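Local coordinates for SusD homolog (Bacteroides thetaiotaomicron VPI-5482, PDB 3FDH), which probably binds glycans at the outer membrane as a SusD-like lipoprotein, at residues 208-212 against 493-497; 416-420 against 437-441. One frame throughout, in Å; residues are numbered along the deposited sequence.

Contact 2 is a buried meeting of two antiparallel helices, 412-423 and 431-443, whereas contact 1 is partly buried and joins two irregular pieces far apart in sequence: the turn leaving helix 191-208 and a piece close to the C-terminus. Their centres lie about 14 Å apart. Helix 431-443 serves both, since W494 and R208 of contact 1 pack against R440 of contact 2 and W494 also reaches R439. The chemistry differs with place. In the core, a carboxylate draws a lysine and an arginine together beside two selenomethionines; nearer the surface one arginine lays its guanidinium flat on a tryptophan, another only its aliphatic chain, with hydrogen bonds to a carbonyl and a bridging water.

Contact 1. Residues 208-212 against 493-497; sequences RLINR and WWAGG
R212 reaches along the face of the W493 indole, meeting it from CB to the guanidinium. CB starts over the far rim of the six-membered ring, 3.7 Å from W493 CH2. CG follows over the middle of that ring in a CH-pi contact, and CD passes above CZ2 and CE2. A bend at chi2 (-68°) keeps the chain low over the indole, and the guanidinium then lies almost flat on it, planes 8° apart. This is a cation-pi stack, with CZ 3.7 Å from the centroid of the five-membered ring. NE and NH2 both donate side-on to the carbonyl of their own stacking partner: NE to W493 O is 2.9 Å, with NE standing above the carbonyl plane. G496 N uses the same oxygen, which thus accepts three N-H groups. With an alanine here, the indole would probably lose its cation-pi partner and the aliphatic chain lying over it, and W493 O the two donors from NE and NH2.

Further in, R208 CG sits over the five-membered ring of W494, 3.6 Å from its centroid, while its guanidinium runs on to D125 and E433. L209 CD2 packs on W494 CB at 3.7 Å. A water bridges R208 O, N211 N and W494 O. One cation-pi stack, one CH-pi contact and the acid D125, shared by R208 and W494 NE1, tie the end of helix 191-208 and the turn after it to the C-terminal piece.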
loop_
_atom_site.group_PDB
_atom_site.type_symbol
_atom_site.label_atom_id
_atom_site.label_comp_id
_atom_site.label_asym_id
_atom_site.label_seq_id
_atom_site.Cartn_x
_atom_site.Cartn_y
_atom_site.Cartn_z
ATOM N N ARG A 208 0.252 -11.424 7.442
ATOM C CA ARG A 208 0.797 -10.311 8.258
ATOM C C ARG A 208 1.245 -10.748 9.636
ATOM O O ARG A 208 2.265 -10.279 10.171
ATOM C CB ARG A 208 -0.244 -9.211 8.431
ATOM C CG ARG A 208 0.296 -8.040 9.256
ATOM C CD ARG A 208 0.981 -7.006 8.370
ATOM N NE ARG A 208 -0.047 -6.163 7.756
ATOM C CZ ARG A 208 -0.310 -6.064 6.457
ATOM N NH1 ARG A 208 0.426 -6.676 5.556
ATOM N NH2 ARG A 208 -1.274 -5.259 6.053
ATOM N N LEU A 209 0.472 -11.670 10.221
ATOM C CA LEU A 209 0.678 -12.062 11.632
ATOM C C LEU A 209 1.461 -13.354 11.830
ATOM O O LEU A 209 1.528 -13.902 12.913
ATOM C CB LEU A 209 -0.651 -12.224 12.334
ATOM C CG LEU A 209 -1.660 -11.084 12.305
ATOM C CD1 LEU A 209 -2.775 -11.405 13.296
ATOM C CD2 LEU A 209 -1.051 -9.744 12.603
ATOM N N ILE A 210 2.046 -13.810 10.756
ATOM C CA ILE A 210 2.722 -15.119 10.721
ATOM C C ILE A 210 3.790 -15.294 11.790
ATOM O O ILE A 210 3.946 -16.366 12.342
ATOM C CB ILE A 210 3.316 -15.419 9.314
ATOM C CG1 ILE A 210 3.580 -16.922 9.155
ATOM C CG2 ILE A 210 4.578 -14.566 9.041
ATOM C CD1 ILE A 210 2.321 -17.770 9.225
ATOM N N ASN A 211 4.534 -14.231 12.059
ATOM C CA ASN A 211 5.588 -14.300 13.062
ATOM C C ASN A 211 5.061 -14.756 14.404
ATOM O O ASN A 211 5.771 -15.364 15.216
ATOM C CB ASN A 211 6.249 -12.922 13.195
ATOM C CG ASN A 211 7.472 -12.925 14.080
ATOM O OD1 ASN A 211 8.190 -13.922 14.173
ATOM N ND2 ASN A 211 7.754 -11.783 14.691
ATOM N N ARG A 212 3.781 -14.481 14.617
ATOM C CA ARG A 212 3.137 -14.736 15.892
ATOM C C ARG A 212 2.350 -16.048 15.917
ATOM O O ARG A 212 1.748 -16.423 16.916
ATOM C CB ARG A 212 2.210 -13.584 16.253
ATOM C CG ARG A 212 2.897 -12.304 16.575
ATOM C CD ARG A 212 3.685 -12.457 17.891
ATOM N NE ARG A 212 4.347 -11.202 18.230
ATOM C CZ ARG A 212 4.949 -10.955 19.375
ATOM N NH1 ARG A 212 5.054 -11.886 20.315
ATOM N NH2 ARG A 212 5.471 -9.767 19.572
ATOM N N TRP A 493 3.691 -5.186 17.257
ATOM C CA TRP A 493 3.555 -6.561 17.764
ATOM C C TRP A 493 3.764 -7.678 16.749
ATOM O O TRP A 493 4.490 -8.631 17.006
ATOM C CB TRP A 493 2.241 -6.713 18.484
ATOM C CG TRP A 493 1.950 -8.074 18.977
ATOM C CD1 TRP A 493 2.394 -8.643 20.142
ATOM C CD2 TRP A 493 1.099 -9.032 18.352
ATOM N NE1 TRP A 493 1.867 -9.903 20.267
ATOM C CE2 TRP A 493 1.072 -10.168 19.180
ATOM C CE3 TRP A 493 0.348 -9.039 17.163
ATOM C CZ2 TRP A 493 0.336 -11.313 18.861
ATOM C CZ3 TRP A 493 -0.381 -10.189 16.839
ATOM C CH2 TRP A 493 -0.379 -11.305 17.700
ATOM N N TRP A 494 3.188 -7.548 15.572
ATOM C CA TRP A 494 3.337 -8.614 14.583
ATOM C C TRP A 494 4.759 -8.726 14.090
ATOM O O TRP A 494 5.128 -9.718 13.439
ATOM C CB TRP A 494 2.315 -8.562 13.431
ATOM C CG TRP A 494 2.101 -7.278 12.637
ATOM C CD1 TRP A 494 0.958 -6.546 12.615
ATOM C CD2 TRP A 494 3.012 -6.618 11.737
ATOM N NE1 TRP A 494 1.082 -5.485 11.757
ATOM C CE2 TRP A 494 2.330 -5.493 11.207
ATOM C CE3 TRP A 494 4.315 -6.870 11.319
ATOM C CZ2 TRP A 494 2.908 -4.615 10.287
ATOM C CZ3 TRP A 494 4.903 -5.975 10.377
ATOM C CH2 TRP A 494 4.193 -4.863 9.895
ATOM N N ALA A 495 5.570 -7.749 14.473
ATOM C CA ALA A 495 6.990 -7.709 14.064
ATOM C C ALA A 495 7.875 -8.145 15.204
ATOM O O ALA A 495 9.090 -8.028 15.133
ATOM C CB ALA A 495 7.396 -6.312 13.547
ATOM N N GLY A 496 7.258 -8.629 16.275
ATOM C CA GLY A 496 8.006 -9.099 17.433
ATOM C C GLY A 496 8.041 -8.092 18.551
ATOM O O GLY A 496 8.708 -8.303 19.578
ATOM N N GLY A 497 7.353 -6.972 18.358
ATOM C CA GLY A 497 7.293 -5.926 19.411
ATOM C C GLY A 497 6.287 -6.219 20.497
ATOM O O GLY A 497 5.571 -7.207 20.441
HETATM O O HOH W 1 4.385 -11.379 11.303
#

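Contact 2. Residues 416-420 against 437-441; sequences TMIQK and DFRRM
A salt-bridge network of K420, D437 and R440 spans the antiparallel helices 412-423 and 431-443, part of the largely helical SusD-like fold. The short segments run at 154° with axes 11.9 Å apart, so the gap is bridged mainly by the long K420, M417 and M441 side chains. K420 leaves its backbone with CG anti to N (chi1 -174°) and stays extended, which carries the ammonium across to the D437 carboxylate. NZ meets OD2 at 2.7 Å on its syn side, somewhat out of the carboxylate plane, and makes a weaker bond to OD1. One helical turn beyond D437, R440 donates from NH2 to D437 OD1 at 2.9 Å; the bond lies near the guanidinium plane but comes down on the carboxylate from above. R440 NH1 pairs in turn with E344 of helix 335-348, drawing a third helix into the network.

Beside the charges, the selenomethionines M417 and M441 lie alongside each other, pointing opposite ways. The M417 chain is bent at chi2 and chi3, bringing its CE to 3.7 Å from M441 CE, while M441 SE rests 3.8 Å from M417 CB. The same M417 methyl also lies 3.9 Å from R440 NH2, between the apolar layer and the ions. K420 NZ and R440 NH2 are 4.3 Å apart, a closeness that the shared carboxylate of D437 and the second acid, E344, probably make tolerable in this buried setting.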
loop_
_atom_site.group_PDB
_atom_site.type_symbol
_atom_site.label_atom_id
_atom_site.label_comp_id
_atom_site.label_asym_id
_atom_site.label_seq_id
_atom_site.Cartn_x
_atom_site.Cartn_y
_atom_site.Cartn_z
ATOM N N THR A 416 11.022 -14.285 -4.586
ATOM C CA THR A 416 9.611 -13.968 -4.515
ATOM C C THR A 416 9.381 -12.618 -3.840
ATOM O O THR A 416 8.633 -11.795 -4.331
ATOM C CB THR A 416 8.785 -15.097 -3.810
ATOM O OG1 THR A 416 8.869 -16.299 -4.607
ATOM C CG2 THR A 416 7.264 -14.672 -3.586
HETATM N N MSE A 417 10.072 -12.337 -2.750
HETATM C CA MSE A 417 9.780 -11.126 -2.029
HETATM C C MSE A 417 10.431 -9.912 -2.703
HETATM O O MSE A 417 9.894 -8.787 -2.638
HETATM C CB MSE A 417 10.229 -11.283 -0.601
HETATM C CG MSE A 417 9.587 -12.471 0.149
HETATM SE SE MSE A 417 7.663 -12.354 0.101
HETATM C CE MSE A 417 7.504 -10.661 1.027
ATOM N N ILE A 418 11.580 -10.154 -3.350
ATOM C CA ILE A 418 12.234 -9.098 -4.173
ATOM C C ILE A 418 11.276 -8.683 -5.295
ATOM O O ILE A 418 11.071 -7.498 -5.570
ATOM C CB ILE A 418 13.600 -9.526 -4.749
ATOM C CG1 ILE A 418 14.628 -9.636 -3.605
ATOM C CG2 ILE A 418 14.071 -8.488 -5.747
ATOM C CD1 ILE A 418 16.025 -10.256 -3.982
ATOM N N GLN A 419 10.675 -9.677 -5.925
ATOM C CA GLN A 419 9.736 -9.438 -7.000
ATOM C C GLN A 419 8.470 -8.740 -6.514
ATOM O O GLN A 419 7.927 -7.872 -7.208
ATOM C CB GLN A 419 9.421 -10.734 -7.812
ATOM C CG GLN A 419 10.617 -11.243 -8.649
ATOM C CD GLN A 419 11.156 -10.192 -9.647
ATOM O OE1 GLN A 419 10.387 -9.474 -10.296
ATOM N NE2 GLN A 419 12.476 -10.117 -9.776
ATOM N N LYS A 420 8.025 -9.059 -5.299
ATOM C CA LYS A 420 6.835 -8.432 -4.754
ATOM C C LYS A 420 7.168 -6.966 -4.602
ATOM O O LYS A 420 6.416 -6.093 -4.972
ATOM C CB LYS A 420 6.442 -9.069 -3.401
ATOM C CG LYS A 420 5.146 -8.578 -2.838
ATOM C CD LYS A 420 4.745 -9.266 -1.548
ATOM C CE LYS A 420 3.286 -9.035 -1.175
ATOM N NZ LYS A 420 3.055 -9.340 0.320
ATOM N N ASP A 437 5.304 -5.354 4.525
ATOM C CA ASP A 437 6.069 -6.554 4.210
ATOM C C ASP A 437 7.507 -6.428 4.683
ATOM O O ASP A 437 8.115 -7.365 5.196
ATOM C CB ASP A 437 6.116 -6.823 2.703
ATOM C CG ASP A 437 4.805 -7.452 2.122
ATOM O OD1 ASP A 437 4.209 -8.354 2.748
ATOM O OD2 ASP A 437 4.456 -7.132 0.963
ATOM N N PHE A 438 8.043 -5.215 4.594
ATOM C CA PHE A 438 9.473 -5.009 4.889
ATOM C C PHE A 438 9.696 -5.213 6.353
ATOM O O PHE A 438 10.636 -5.888 6.802
ATOM C CB PHE A 438 9.949 -3.570 4.504
ATOM C CG PHE A 438 11.430 -3.398 4.647
ATOM C CD1 PHE A 438 12.291 -3.781 3.651
ATOM C CD2 PHE A 438 11.959 -2.942 5.808
ATOM C CE1 PHE A 438 13.643 -3.687 3.822
ATOM C CE2 PHE A 438 13.298 -2.827 5.978
ATOM C CZ PHE A 438 14.155 -3.203 4.990
ATOM N N ARG A 439 8.804 -4.623 7.109
ATOM C CA ARG A 439 8.893 -4.701 8.548
ATOM C C ARG A 439 8.563 -6.120 9.049
ATOM O O ARG A 439 9.091 -6.598 10.050
ATOM C CB ARG A 439 7.968 -3.682 9.219
ATOM C CG ARG A 439 8.402 -2.256 9.030
ATOM C CD ARG A 439 7.433 -1.351 9.797
ATOM N NE ARG A 439 6.106 -1.364 9.202
ATOM C CZ ARG A 439 4.997 -1.003 9.811
ATOM N NH1 ARG A 439 5.049 -0.667 11.071
ATOM N NH2 ARG A 439 3.858 -1.071 9.181
ATOM N N ARG A 440 7.717 -6.811 8.315
ATOM C CA ARG A 440 7.355 -8.175 8.713
ATOM C C ARG A 440 8.598 -9.014 8.520
ATOM O O ARG A 440 8.921 -9.837 9.384
ATOM C CB ARG A 440 6.173 -8.708 7.920
ATOM C CG ARG A 440 5.907 -10.178 8.131
ATOM C CD ARG A 440 4.607 -10.619 7.508
ATOM N NE ARG A 440 4.531 -10.384 6.082
ATOM C CZ ARG A 440 4.933 -11.270 5.160
ATOM N NH1 ARG A 440 5.479 -12.431 5.524
ATOM N NH2 ARG A 440 4.838 -10.957 3.893
HETATM N N MSE A 441 9.279 -8.826 7.386
HETATM C CA MSE A 441 10.561 -9.537 7.114
HETATM C C MSE A 441 11.583 -9.268 8.209
HETATM O O MSE A 441 12.323 -10.166 8.632
HETATM C CB MSE A 441 11.158 -9.166 5.796
HETATM C CG MSE A 441 10.498 -10.015 4.791
HETATM SE SE MSE A 441 10.946 -9.842 2.875
HETATM C CE MSE A 441 10.011 -8.295 2.377
#